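PDB 5TA0: glycoside Hydrolase from Bacteroides uniformis, which probably hydrolyses agarose within a pathway of this human gut symbiont and is captured with neoagarooctaose bound in its pocket. Local coordinates for residues N50-I55 and M368-L373; F197-N202 and M322-S327; E57-S62 and M372-W377. All coordinates share one frame; numbering follows the deposited sequence. Where two conformers were deposited one is given.

Contact 1. Residues N50-I55 and M368-L373; sequences NFHATI and MPFAML. With AAL (3,6-anhydro-alpha-L-galactopyranose), chain C.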
loop_
_atom_site.group_PDB
_atom_site.type_symbol
_atom_site.label_atom_id
_atom_site.label_comp_id
_atom_site.label_asym_id
_atom_site.label_seq_id
_atom_site.Cartn_x
_atom_site.Cartn_y
_atom_site.Cartn_z
ATOM N N ASN A 50 -5.422 -7.183 6.362
ATOM C CA ASN A 50 -6.635 -6.452 6.590
ATOM C C ASN A 50 -7.426 -6.362 5.284
ATOM O O ASN A 50 -6.956 -6.838 4.235
ATOM C CB ASN A 50 -6.315 -5.078 7.183
ATOM C CG ASN A 50 -5.410 -4.288 6.271
ATOM O OD1 ASN A 50 -5.738 -4.130 5.079
ATOM N ND2 ASN A 50 -4.275 -3.811 6.768
ATOM N N PHE A 51 -8.626 -5.775 5.334
ATOM C CA PHE A 51 -9.417 -5.531 4.126
ATOM C C PHE A 51 -10.354 -4.355 4.331
ATOM O O PHE A 51 -10.478 -3.813 5.454
ATOM C CB PHE A 51 -10.129 -6.794 3.604
ATOM C CG PHE A 51 -11.329 -7.273 4.396
ATOM C CD1 PHE A 51 -12.573 -7.435 3.787
ATOM C CD2 PHE A 51 -11.210 -7.663 5.725
ATOM C CE1 PHE A 51 -13.656 -7.973 4.479
ATOM C CE2 PHE A 51 -12.305 -8.177 6.421
ATOM C CZ PHE A 51 -13.524 -8.318 5.807
ATOM N N HIS A 52 -10.970 -3.936 3.221
ATOM C CA HIS A 52 -11.713 -2.669 3.153
ATOM C C HIS A 52 -13.147 -2.921 3.582
ATOM O O HIS A 52 -14.053 -2.975 2.758
ATOM C CB HIS A 52 -11.618 -2.118 1.725
ATOM C CG HIS A 52 -12.081 -0.703 1.564
ATOM N ND1 HIS A 52 -13.355 -0.275 1.879
ATOM C CD2 HIS A 52 -11.416 0.397 1.150
ATOM C CE1 HIS A 52 -13.459 1.019 1.636
ATOM N NE2 HIS A 52 -12.304 1.438 1.169
ATOM N N ALA A 53 -13.362 -3.048 4.890
ATOM C CA ALA A 53 -14.642 -3.418 5.487
ATOM C C ALA A 53 -14.733 -2.793 6.868
ATOM O O ALA A 53 -13.811 -2.135 7.324
ATOM C CB ALA A 53 -14.780 -4.936 5.556
ATOM N N THR A 54 -15.871 -2.981 7.501
ATOM C CA THR A 54 -16.042 -2.612 8.897
ATOM C C THR A 54 -16.682 -3.792 9.610
ATOM O O THR A 54 -17.302 -4.669 8.980
ATOM C CB THR A 54 -16.962 -1.388 9.078
ATOM O OG1 THR A 54 -18.213 -1.659 8.440
ATOM C CG2 THR A 54 -16.337 -0.142 8.483
ATOM N N ILE A 55 -16.545 -3.816 10.930
ATOM C CA ILE A 55 -17.165 -4.877 11.741
ATOM C C ILE A 55 -18.687 -4.823 11.797
ATOM O O ILE A 55 -19.321 -5.844 12.074
ATOM C CB ILE A 55 -16.584 -4.929 13.180
ATOM C CG1 ILE A 55 -16.956 -3.681 13.991
ATOM C CG2 ILE A 55 -15.085 -5.147 13.131
ATOM C CD1 ILE A 55 -16.484 -3.733 15.428
ATOM N N MET A 368 -3.791 -1.311 2.726
ATOM C CA MET A 368 -5.058 -2.044 2.729
ATOM C C MET A 368 -5.390 -2.572 1.346
ATOM O O MET A 368 -5.712 -1.792 0.437
ATOM C CB MET A 368 -6.179 -1.141 3.231
ATOM C CG MET A 368 -7.539 -1.787 3.450
ATOM S SD MET A 368 -8.630 -0.766 4.460
ATOM C CE MET A 368 -7.861 -0.996 6.063
ATOM N N PRO A 369 -5.323 -3.903 1.172
ATOM C CA PRO A 369 -5.753 -4.447 -0.124
ATOM C C PRO A 369 -7.189 -4.052 -0.420
ATOM O O PRO A 369 -8.048 -4.063 0.481
ATOM C CB PRO A 369 -5.656 -5.945 0.084
ATOM C CG PRO A 369 -4.761 -6.163 1.237
ATOM C CD PRO A 369 -4.907 -4.959 2.115
ATOM N N PHE A 370 -7.482 -3.686 -1.665
ATOM C CA PHE A 370 -8.836 -3.313 -2.028
ATOM C C PHE A 370 -9.668 -4.558 -2.291
ATOM O O PHE A 370 -9.758 -5.080 -3.393
ATOM C CB PHE A 370 -8.929 -2.312 -3.168
ATOM C CG PHE A 370 -10.320 -1.789 -3.329
ATOM C CD1 PHE A 370 -10.956 -1.146 -2.262
ATOM C CD2 PHE A 370 -11.043 -2.019 -4.491
ATOM C CE1 PHE A 370 -12.249 -0.685 -2.377
ATOM C CE2 PHE A 370 -12.337 -1.536 -4.613
ATOM C CZ PHE A 370 -12.952 -0.887 -3.546
ATOM N N ALA A 371 -10.263 -5.017 -1.213
ATOM C CA ALA A 371 -11.207 -6.118 -1.214
ATOM C C ALA A 371 -12.275 -5.735 -0.210
ATOM O O ALA A 371 -11.944 -5.456 0.961
ATOM C CB ALA A 371 -10.523 -7.393 -0.785
ATOM N N MET A 372 -13.526 -5.657 -0.655
ATOM C CA MET A 372 -14.664 -5.337 0.219
ATOM C C MET A 372 -15.342 -6.634 0.616
ATOM O O MET A 372 -15.121 -7.669 -0.026
ATOM C CB MET A 372 -15.599 -4.395 -0.505
ATOM C CG MET A 372 -14.926 -3.056 -0.816
ATOM S SD MET A 372 -16.038 -1.752 -1.390
ATOM C CE MET A 372 -16.777 -1.309 0.181
ATOM N N LEU A 373 -16.173 -6.628 1.646
ATOM C CA LEU A 373 -16.806 -7.871 2.069
ATOM C C LEU A 373 -17.786 -8.395 1.031
ATOM O O LEU A 373 -17.697 -9.555 0.633
ATOM C CB LEU A 373 -17.532 -7.673 3.412
ATOM C CG LEU A 373 -18.213 -8.933 3.974
ATOM C CD1 LEU A 373 -17.182 -9.938 4.390
ATOM C CD2 LEU A 373 -19.105 -8.575 5.161
HETATM C C1 AAL C . -14.123 3.385 -3.628
HETATM C C2 AAL C . -14.484 4.630 -2.793
HETATM C C3 AAL C . -15.364 4.284 -1.603
HETATM C C4 AAL C . -16.551 3.472 -2.071
HETATM C C5 AAL C . -15.866 2.181 -2.391
HETATM C C6 AAL C . -14.955 2.018 -1.217
HETATM O O2 AAL C . -15.197 5.588 -3.583
HETATM O O3 AAL C . -14.659 3.350 -0.780
HETATM O O4 AAL C . -17.449 3.270 -0.960
HETATM O O5 AAL C . -15.066 2.311 -3.570
HETATM O O HOH W 1 -16.670 -4.051 2.787
#
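Turned with CG opposite the backbone N (chi1 -168° in His52, -170° in Phe370), the two aromatic side chains leave their separate loops and meet in a T-shaped pair. Phe370 offers its CD1–CE1 edge to one face of the imidazole; the ring centroids are 5.3 Å apart and the planes stand at 87°. Two sulfurs flank the same imidazole obliquely, Met368 SD and Met372 SD.

One backbone bond lies beside this pair. His52 N donates to Ala371 O (2.9 Å), and the bond links two inverse gamma turns, one centred on His52 and the other on Phe370. The carbonyl of His52 faces the same segment a little further along: Met372 CA makes a CA–H···O contact with His52 O at 3.5 Å, and a water donates to His52 O (2.8 Å) while accepting from Leu373 N.

Before the turn, Asn50 OD1 lies 3.2 Å from Pro369 CD, its amide crossing the Met368 side chain at about a right angle; the nitrogen of that amide is used on Pro46 O and Ala367 O. Phe51 directs its edge at Leu373, CE1 reaching Leu373 CB at 4.0 Å, with Ala53 CB over one ring face. The short strand 50-51 and the end of strand 364-369 are the first and last of the parallel barrel, so this contact lies at its closure.

His52 CE1 comes within 3.4 Å of AAL C6, the bridge carbon of the anhydro sugar, and Met372 SD within 3.9 Å of the same atom. With His52 NE2 engaged by Arg83, what the imidazole, Phe370 and Met372 offer this sugar is mostly carbon and sulfur, consistent with recognition of the compact, weakly polar anhydro bridge by shape.

Contact 2. Residues F197-N202 and M322-S327; sequences FCEVIN and MISQYS. With GAL (beta-D-galactopyranose), chain B; AAL (3,6-anhydro-alpha-L-galactopyranose), chain C.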
loop_
_atom_site.group_PDB
_atom_site.type_symbol
_atom_site.label_atom_id
_atom_site.label_comp_id
_atom_site.label_asym_id
_atom_site.label_seq_id
_atom_site.Cartn_x
_atom_site.Cartn_y
_atom_site.Cartn_z
ATOM N N PHE A 197 -7.407 7.212 11.521
ATOM C CA PHE A 197 -6.878 8.055 10.448
ATOM C C PHE A 197 -8.040 8.669 9.694
ATOM O O PHE A 197 -9.009 7.972 9.385
ATOM C CB PHE A 197 -6.075 7.214 9.452
ATOM C CG PHE A 197 -4.917 6.487 10.055
ATOM C CD1 PHE A 197 -3.656 7.051 10.093
ATOM C CD2 PHE A 197 -5.105 5.236 10.637
ATOM C CE1 PHE A 197 -2.587 6.347 10.647
ATOM C CE2 PHE A 197 -4.044 4.569 11.236
ATOM C CZ PHE A 197 -2.797 5.125 11.229
ATOM N N CYS A 198 -7.934 9.955 9.385
ATOM C CA CYS A 198 -8.897 10.667 8.543
ATOM C C CYS A 198 -8.223 11.152 7.283
ATOM O O CYS A 198 -7.506 12.155 7.272
ATOM C CB CYS A 198 -9.538 11.819 9.309
ATOM S SG CYS A 198 -10.626 11.288 10.653
ATOM N N GLU A 199 -8.505 10.458 6.190
ATOM C CA GLU A 199 -8.142 10.965 4.882
ATOM C C GLU A 199 -9.119 12.072 4.532
ATOM O O GLU A 199 -10.280 12.021 4.895
ATOM C CB GLU A 199 -8.210 9.865 3.824
ATOM C CG GLU A 199 -7.289 8.659 4.027
ATOM C CD GLU A 199 -7.545 7.596 2.966
ATOM O OE1 GLU A 199 -8.691 7.110 2.859
ATOM O OE2 GLU A 199 -6.581 7.303 2.191
ATOM N N VAL A 200 -8.637 13.073 3.804
ATOM C CA VAL A 200 -9.508 14.204 3.453
ATOM C C VAL A 200 -10.559 13.802 2.414
ATOM O O VAL A 200 -11.774 13.984 2.608
ATOM C CB VAL A 200 -8.660 15.413 2.987
ATOM C CG1 VAL A 200 -9.522 16.512 2.368
ATOM C CG2 VAL A 200 -7.855 15.959 4.178
ATOM N N ILE A 201 -10.084 13.278 1.291
ATOM C CA ILE A 201 -10.973 13.078 0.128
ATOM C C ILE A 201 -10.420 12.016 -0.802
ATOM O O ILE A 201 -9.218 11.992 -1.092
ATOM C CB ILE A 201 -11.236 14.434 -0.580
ATOM C CG1 ILE A 201 -12.358 14.343 -1.616
ATOM C CG2 ILE A 201 -9.953 15.012 -1.167
ATOM C CD1 ILE A 201 -12.739 15.671 -2.181
ATOM N N ASN A 202 -11.288 11.142 -1.291
ATOM C CA ASN A 202 -10.866 10.024 -2.130
ATOM C C ASN A 202 -10.601 10.409 -3.591
ATOM O O ASN A 202 -11.479 10.975 -4.249
ATOM C CB ASN A 202 -11.961 8.957 -2.101
ATOM C CG ASN A 202 -11.558 7.677 -2.777
ATOM O OD1 ASN A 202 -10.681 6.969 -2.306
ATOM N ND2 ASN A 202 -12.223 7.348 -3.896
ATOM N N MET A 322 0.372 5.962 3.898
ATOM C CA MET A 322 -0.746 5.055 3.853
ATOM C C MET A 322 -1.020 4.669 2.408
ATOM O O MET A 322 -0.971 5.516 1.514
ATOM C CB MET A 322 -1.973 5.757 4.418
ATOM C CG MET A 322 -3.285 5.027 4.189
ATOM S SD MET A 322 -4.716 5.862 4.909
ATOM C CE MET A 322 -4.360 5.635 6.650
ATOM N N ILE A 323 -1.322 3.401 2.187
ATOM C CA ILE A 323 -1.810 2.921 0.885
ATOM C C ILE A 323 -3.209 2.382 1.132
ATOM O O ILE A 323 -3.399 1.224 1.494
ATOM C CB ILE A 323 -0.850 1.915 0.210
ATOM C CG1 ILE A 323 0.594 2.460 0.164
ATOM C CG2 ILE A 323 -1.289 1.656 -1.216
ATOM C CD1 ILE A 323 1.447 1.993 1.302
ATOM N N SER A 324 -4.233 3.242 0.979
ATOM C CA SER A 324 -5.547 2.866 1.463
ATOM C C SER A 324 -6.362 1.989 0.503
ATOM O O SER A 324 -7.402 1.480 0.892
ATOM C CB SER A 324 -6.363 4.075 1.866
ATOM O OG SER A 324 -6.449 5.036 0.846
ATOM N N GLN A 325 -5.874 1.854 -0.726
ATOM C CA GLN A 325 -6.377 0.870 -1.714
ATOM C C GLN A 325 -5.211 0.408 -2.565
ATOM O O GLN A 325 -4.501 1.254 -3.111
ATOM C CB GLN A 325 -7.409 1.466 -2.669
ATOM C CG GLN A 325 -8.736 1.886 -2.041
ATOM C CD GLN A 325 -9.681 2.548 -3.032
ATOM O OE1 GLN A 325 -9.608 2.315 -4.276
ATOM N NE2 GLN A 325 -10.583 3.346 -2.517
ATOM N N TYR A 326 -5.036 -0.897 -2.707
ATOM C CA TYR A 326 -4.045 -1.421 -3.647
ATOM C C TYR A 326 -4.440 -2.796 -4.126
ATOM O O TYR A 326 -5.218 -3.484 -3.479
ATOM C CB TYR A 326 -2.650 -1.454 -3.039
ATOM C CG TYR A 326 -2.340 -2.523 -2.011
ATOM C CD1 TYR A 326 -1.753 -3.727 -2.392
ATOM C CD2 TYR A 326 -2.541 -2.303 -0.645
ATOM C CE1 TYR A 326 -1.402 -4.694 -1.472
ATOM C CE2 TYR A 326 -2.210 -3.287 0.299
ATOM C CZ TYR A 326 -1.608 -4.450 -0.117
ATOM O OH TYR A 326 -1.204 -5.433 0.771
ATOM N N SER A 327 -3.850 -3.143 -5.262
ATOM C CA SER A 327 -3.761 -4.493 -5.882
ATOM C C SER A 327 -3.782 -4.300 -7.395
ATOM O O SER A 327 -2.828 -3.730 -7.905
ATOM C CB SER A 327 -4.710 -5.575 -5.339
ATOM O OG SER A 327 -6.044 -5.279 -5.653
HETATM C C1 GAL B . -12.189 3.061 -8.112
HETATM C C2 GAL B . -12.521 3.730 -6.787
HETATM C C3 GAL B . -13.253 2.836 -5.801
HETATM C C4 GAL B . -14.214 1.861 -6.473
HETATM C C5 GAL B . -13.617 1.193 -7.682
HETATM C C6 GAL B . -14.554 0.224 -8.426
HETATM O O2 GAL B . -11.320 4.150 -6.155
HETATM O O3 GAL B . -13.986 3.772 -4.995
HETATM O O4 GAL B . -15.387 2.599 -6.862
HETATM O O5 GAL B . -13.272 2.249 -8.577
HETATM O O6 GAL B . -14.956 -0.904 -7.628
HETATM C C1 AAL C . -14.123 3.385 -3.628
HETATM C C2 AAL C . -14.484 4.630 -2.793
HETATM C C3 AAL C . -15.364 4.284 -1.603
HETATM C C4 AAL C . -16.551 3.472 -2.071
HETATM C C5 AAL C . -15.866 2.181 -2.391
HETATM C C6 AAL C . -14.955 2.018 -1.217
HETATM O O2 AAL C . -15.197 5.588 -3.583
HETATM O O3 AAL C . -14.659 3.350 -0.780
HETATM O O4 AAL C . -17.449 3.270 -0.960
HETATM O O5 AAL C . -15.066 2.311 -3.570
#
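Met322 reaches across to Phe197 and Glu199 with an extended side chain that bends only at its last torsion (chi3 -69°). The bend lays its methyl CE against the root of the Phe197 ring, 3.6 Å from Phe197 CG, while SD stays behind beside the carboxylate, 3.6 Å from Glu199 OE2. Phe197 and Met322 approach obliquely, and Phe277 meets the same phenyl ring edge to face.

Glu199 comes from the other strand with its chain stretched out beyond CG, so that the carboxylate spans the gap. Ser324 holds OG between its own backbone N and carbonyl carbon (chi1 54°), and from there it donates to Glu199 OE2 at 2.6 Å. The hydroxyl, also bonded to His281 NE2, arrives on the syn side, a little out of the carboxylate plane. Thr279 bonds to the same oxygen, whereas Glu199 OE1 forms a salt bridge with Arg83. Both oxygens of this buried acid are therefore engaged, and the Arg83 charge would probably favour its ionised form.

Strands 197-199 and 322-324 are the fourth and seventh of a (beta/alpha)8 barrel. Their axes come no closer than 10.7 Å and cross at 70°, so they meet through side chains across the barrel interior.

Further along the chain, Asn202 and Gln325 cross at about a right angle next to the glycan. Asn202 OD1 is bonded to Arg83, which thereby grips Asn202 and Glu199 together, and Asn202 ND2 lies 3.5 Å from AAL O2. Gln325 is probably the engineered glutamine of this Glu-to-Gln variant; it borders both the AAL and the galactose of chain B. Its place on the seventh strand is consistent with that of the nucleophile in clan GH-A glycosidases, and Asn202 probably corresponds to the asparagine that precedes their acid/base on the fourth.

Contact 3. Residues E57-S62 and M372-W377; sequences ENYWDS and MLKSEW. With GAL (beta-D-galactopyranose), chain D.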
loop_
_atom_site.group_PDB
_atom_site.type_symbol
_atom_site.label_atom_id
_atom_site.label_comp_id
_atom_site.label_asym_id
_atom_site.label_seq_id
_atom_site.Cartn_x
_atom_site.Cartn_y
_atom_site.Cartn_z
ATOM N N GLU A 57 -20.912 -3.482 9.236
ATOM C CA GLU A 57 -21.717 -3.496 8.008
ATOM C C GLU A 57 -22.714 -4.683 8.135
ATOM O O GLU A 57 -22.361 -5.752 8.630
ATOM C CB GLU A 57 -20.839 -3.496 6.745
ATOM C CG GLU A 57 -19.822 -4.579 6.603
ATOM C CD GLU A 57 -19.141 -4.515 5.264
ATOM O OE1 GLU A 57 -19.764 -5.019 4.318
ATOM O OE2 GLU A 57 -18.018 -3.966 5.159
ATOM N N ASN A 58 -23.940 -4.442 7.654
ATOM C CA ASN A 58 -25.030 -5.417 7.806
ATOM C C ASN A 58 -24.866 -6.672 6.942
ATOM O O ASN A 58 -25.515 -7.687 7.175
ATOM C CB ASN A 58 -26.446 -4.775 7.695
ATOM C CG ASN A 58 -26.809 -4.250 6.308
ATOM O OD1 ASN A 58 -26.202 -4.600 5.305
ATOM N ND2 ASN A 58 -27.847 -3.405 6.271
ATOM N N TYR A 59 -23.951 -6.602 5.983
ATOM C CA TYR A 59 -23.657 -7.702 5.070
ATOM C C TYR A 59 -23.038 -8.927 5.759
ATOM O O TYR A 59 -23.074 -10.020 5.211
ATOM C CB TYR A 59 -22.738 -7.228 3.930
ATOM C CG TYR A 59 -23.325 -6.212 2.972
ATOM C CD1 TYR A 59 -24.690 -6.250 2.586
ATOM C CD2 TYR A 59 -22.516 -5.221 2.410
ATOM C CE1 TYR A 59 -25.205 -5.336 1.692
ATOM C CE2 TYR A 59 -23.035 -4.305 1.504
ATOM C CZ TYR A 59 -24.380 -4.369 1.161
ATOM O OH TYR A 59 -24.866 -3.450 0.254
ATOM N N TRP A 60 -22.479 -8.774 6.965
ATOM C CA TRP A 60 -22.031 -9.917 7.739
ATOM C C TRP A 60 -23.166 -10.843 8.198
ATOM O O TRP A 60 -22.890 -11.971 8.550
ATOM C CB TRP A 60 -21.324 -9.486 9.019
ATOM C CG TRP A 60 -19.991 -8.807 8.869
ATOM C CD1 TRP A 60 -19.731 -7.475 9.005
ATOM C CD2 TRP A 60 -18.712 -9.447 8.644
ATOM N NE1 TRP A 60 -18.380 -7.239 8.839
ATOM C CE2 TRP A 60 -17.731 -8.427 8.633
ATOM C CE3 TRP A 60 -18.309 -10.777 8.455
ATOM C CZ2 TRP A 60 -16.389 -8.693 8.431
ATOM C CZ3 TRP A 60 -16.994 -11.043 8.266
ATOM C CH2 TRP A 60 -16.026 -9.998 8.252
ATOM N N ASP A 61 -24.388 -10.334 8.207
ATOM C CA ASP A 61 -25.465 -10.908 9.021
ATOM C C ASP A 61 -26.642 -11.446 8.247
ATOM O O ASP A 61 -27.668 -11.785 8.858
ATOM C CB ASP A 61 -25.921 -9.830 9.992
ATOM C CG ASP A 61 -24.791 -9.420 10.926
ATOM O OD1 ASP A 61 -24.220 -10.307 11.565
ATOM O OD2 ASP A 61 -24.460 -8.235 10.937
ATOM N N SER A 62 -26.533 -11.561 6.936
ATOM C CA SER A 62 -27.600 -12.170 6.139
ATOM C C SER A 62 -27.068 -12.758 4.845
ATOM O O SER A 62 -26.044 -12.293 4.312
ATOM C CB SER A 62 -28.701 -11.164 5.840
ATOM O OG SER A 62 -28.249 -10.104 5.030
ATOM N N MET A 372 -13.526 -5.657 -0.655
ATOM C CA MET A 372 -14.664 -5.337 0.219
ATOM C C MET A 372 -15.342 -6.634 0.616
ATOM O O MET A 372 -15.121 -7.669 -0.026
ATOM C CB MET A 372 -15.599 -4.395 -0.505
ATOM C CG MET A 372 -14.926 -3.056 -0.816
ATOM S SD MET A 372 -16.038 -1.752 -1.390
ATOM C CE MET A 372 -16.777 -1.309 0.181
ATOM N N LEU A 373 -16.173 -6.628 1.646
ATOM C CA LEU A 373 -16.806 -7.871 2.069
ATOM C C LEU A 373 -17.786 -8.395 1.031
ATOM O O LEU A 373 -17.697 -9.555 0.633
ATOM C CB LEU A 373 -17.532 -7.673 3.412
ATOM C CG LEU A 373 -18.213 -8.933 3.974
ATOM C CD1 LEU A 373 -17.182 -9.938 4.390
ATOM C CD2 LEU A 373 -19.105 -8.575 5.161
ATOM N N LYS A 374 -18.703 -7.542 0.606
ATOM C CA LYS A 374 -19.853 -7.981 -0.191
ATOM C C LYS A 374 -20.335 -6.944 -1.187
ATOM O O LYS A 374 -20.640 -7.267 -2.338
ATOM C CB LYS A 374 -21.010 -8.377 0.750
ATOM C CG LYS A 374 -22.249 -8.903 0.018
ATOM C CD LYS A 374 -23.387 -9.370 0.914
ATOM C CE LYS A 374 -23.011 -10.567 1.753
ATOM N NZ LYS A 374 -24.134 -11.021 2.627
ATOM N N SER A 375 -20.475 -5.703 -0.748
ATOM C CA SER A 375 -20.847 -4.593 -1.627
ATOM C C SER A 375 -22.013 -4.934 -2.564
ATOM O O SER A 375 -21.922 -4.743 -3.771
ATOM C CB SER A 375 -19.625 -4.135 -2.420
ATOM O OG SER A 375 -18.646 -3.701 -1.485
ATOM N N GLU A 376 -23.104 -5.422 -1.974
ATOM C CA GLU A 376 -24.366 -5.683 -2.681
ATOM C C GLU A 376 -24.842 -4.452 -3.449
ATOM O O GLU A 376 -25.335 -4.555 -4.571
ATOM C CB GLU A 376 -25.437 -6.093 -1.667
ATOM C CG GLU A 376 -26.722 -6.603 -2.284
ATOM C CD GLU A 376 -26.769 -8.115 -2.359
ATOM O OE1 GLU A 376 -27.515 -8.643 -3.207
ATOM O OE2 GLU A 376 -26.077 -8.784 -1.554
ATOM N N TRP A 377 -24.661 -3.278 -2.854
ATOM C CA TRP A 377 -24.989 -1.994 -3.488
ATOM C C TRP A 377 -24.303 -1.790 -4.845
ATOM O O TRP A 377 -24.749 -0.970 -5.649
ATOM C CB TRP A 377 -24.630 -0.784 -2.559
ATOM C CG TRP A 377 -23.207 -0.805 -2.098
ATOM C CD1 TRP A 377 -22.752 -1.218 -0.857
ATOM C CD2 TRP A 377 -22.033 -0.438 -2.840
ATOM N NE1 TRP A 377 -21.407 -1.144 -0.817
ATOM C CE2 TRP A 377 -20.923 -0.684 -2.003
ATOM C CE3 TRP A 377 -21.803 0.058 -4.127
ATOM C CZ2 TRP A 377 -19.611 -0.426 -2.414
ATOM C CZ3 TRP A 377 -20.482 0.299 -4.542
ATOM C CH2 TRP A 377 -19.411 0.052 -3.674
HETATM C C1 GAL D . -18.772 2.917 -1.360
HETATM C C2 GAL D . -19.614 2.883 -0.081
HETATM C C3 GAL D . -21.107 2.694 -0.376
HETATM C C4 GAL D . -21.559 3.678 -1.447
HETATM C C5 GAL D . -20.655 3.546 -2.671
HETATM C C6 GAL D . -21.038 4.490 -3.808
HETATM O O2 GAL D . -19.119 1.815 0.726
HETATM O O3 GAL D . -21.878 2.811 0.835
HETATM O O4 GAL D . -21.440 5.023 -0.954
HETATM O O5 GAL D . -19.298 3.840 -2.303
HETATM O O6 GAL D . -20.128 4.337 -4.913
HETATM O O HOH W 1 -16.670 -4.051 2.787
HETATM O O HOH W 2 -19.155 -4.812 1.747
HETATM O O HOH W 3 -26.308 -9.370 3.238
#
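This is loop-to-loop packing beside the mouth of the barrel, mixed polar and apolar, in which the turn after strand 50-51 meets the loop that follows strand 364-369. Tyr59 carries much of it. Lys374 CG lies over one face of its ring, toward the rim, and the lysine runs on past Tyr59 CB until NZ donates to Tyr59 O at 3.0 Å, in the carbonyl plane on a lone pair; Asn64 OD1 takes the same ammonium. At the far end of the ring, Tyr59 OH accepts from Trp377 N (3.1 Å). A phenylalanine in place of Tyr59 would probably leave Trp377 N without this acceptor and the turn that presents the indole less firmly placed. Leu373 CD2 sits squarely over the five-membered ring of Trp60, 3.6 Å from its centroid, a CH-pi contact. Glu57 works through water: the water bound to Leu373 N donates to Glu57 OE2, and a second donates to Glu57 OE1 and accepts from Ser375 N. Held by this scaffold, Trp377 turns one face to the galactose of chain D, its CZ2 3.6 Å from C1, with Ser375 CB on the opposite face: the aromatic sugar-stacking platform familiar from glycan-binding clefts.

From the N terminus, residues 50-55 open contact 1 and residues 57-62 open contact 3 just after. The chain then travels through most of the barrel, and contact 2 pairs 197-202 with 322-327 wholly inside both larger loops. Residues 368-373 close contact 1 before 372-377 close contact 3, so those two loops overlap and cross, sharing Met372 and Leu373 and one water. Contact 1 brings the first and last barrel strands together, contact 2 spans the interior between the fourth and seventh, and contact 3 fastens the outer loops. Backbone pairing of Met368 with Ile323 and of Phe370 with Tyr326 couples contacts 1 and 2, which both border the same AAL.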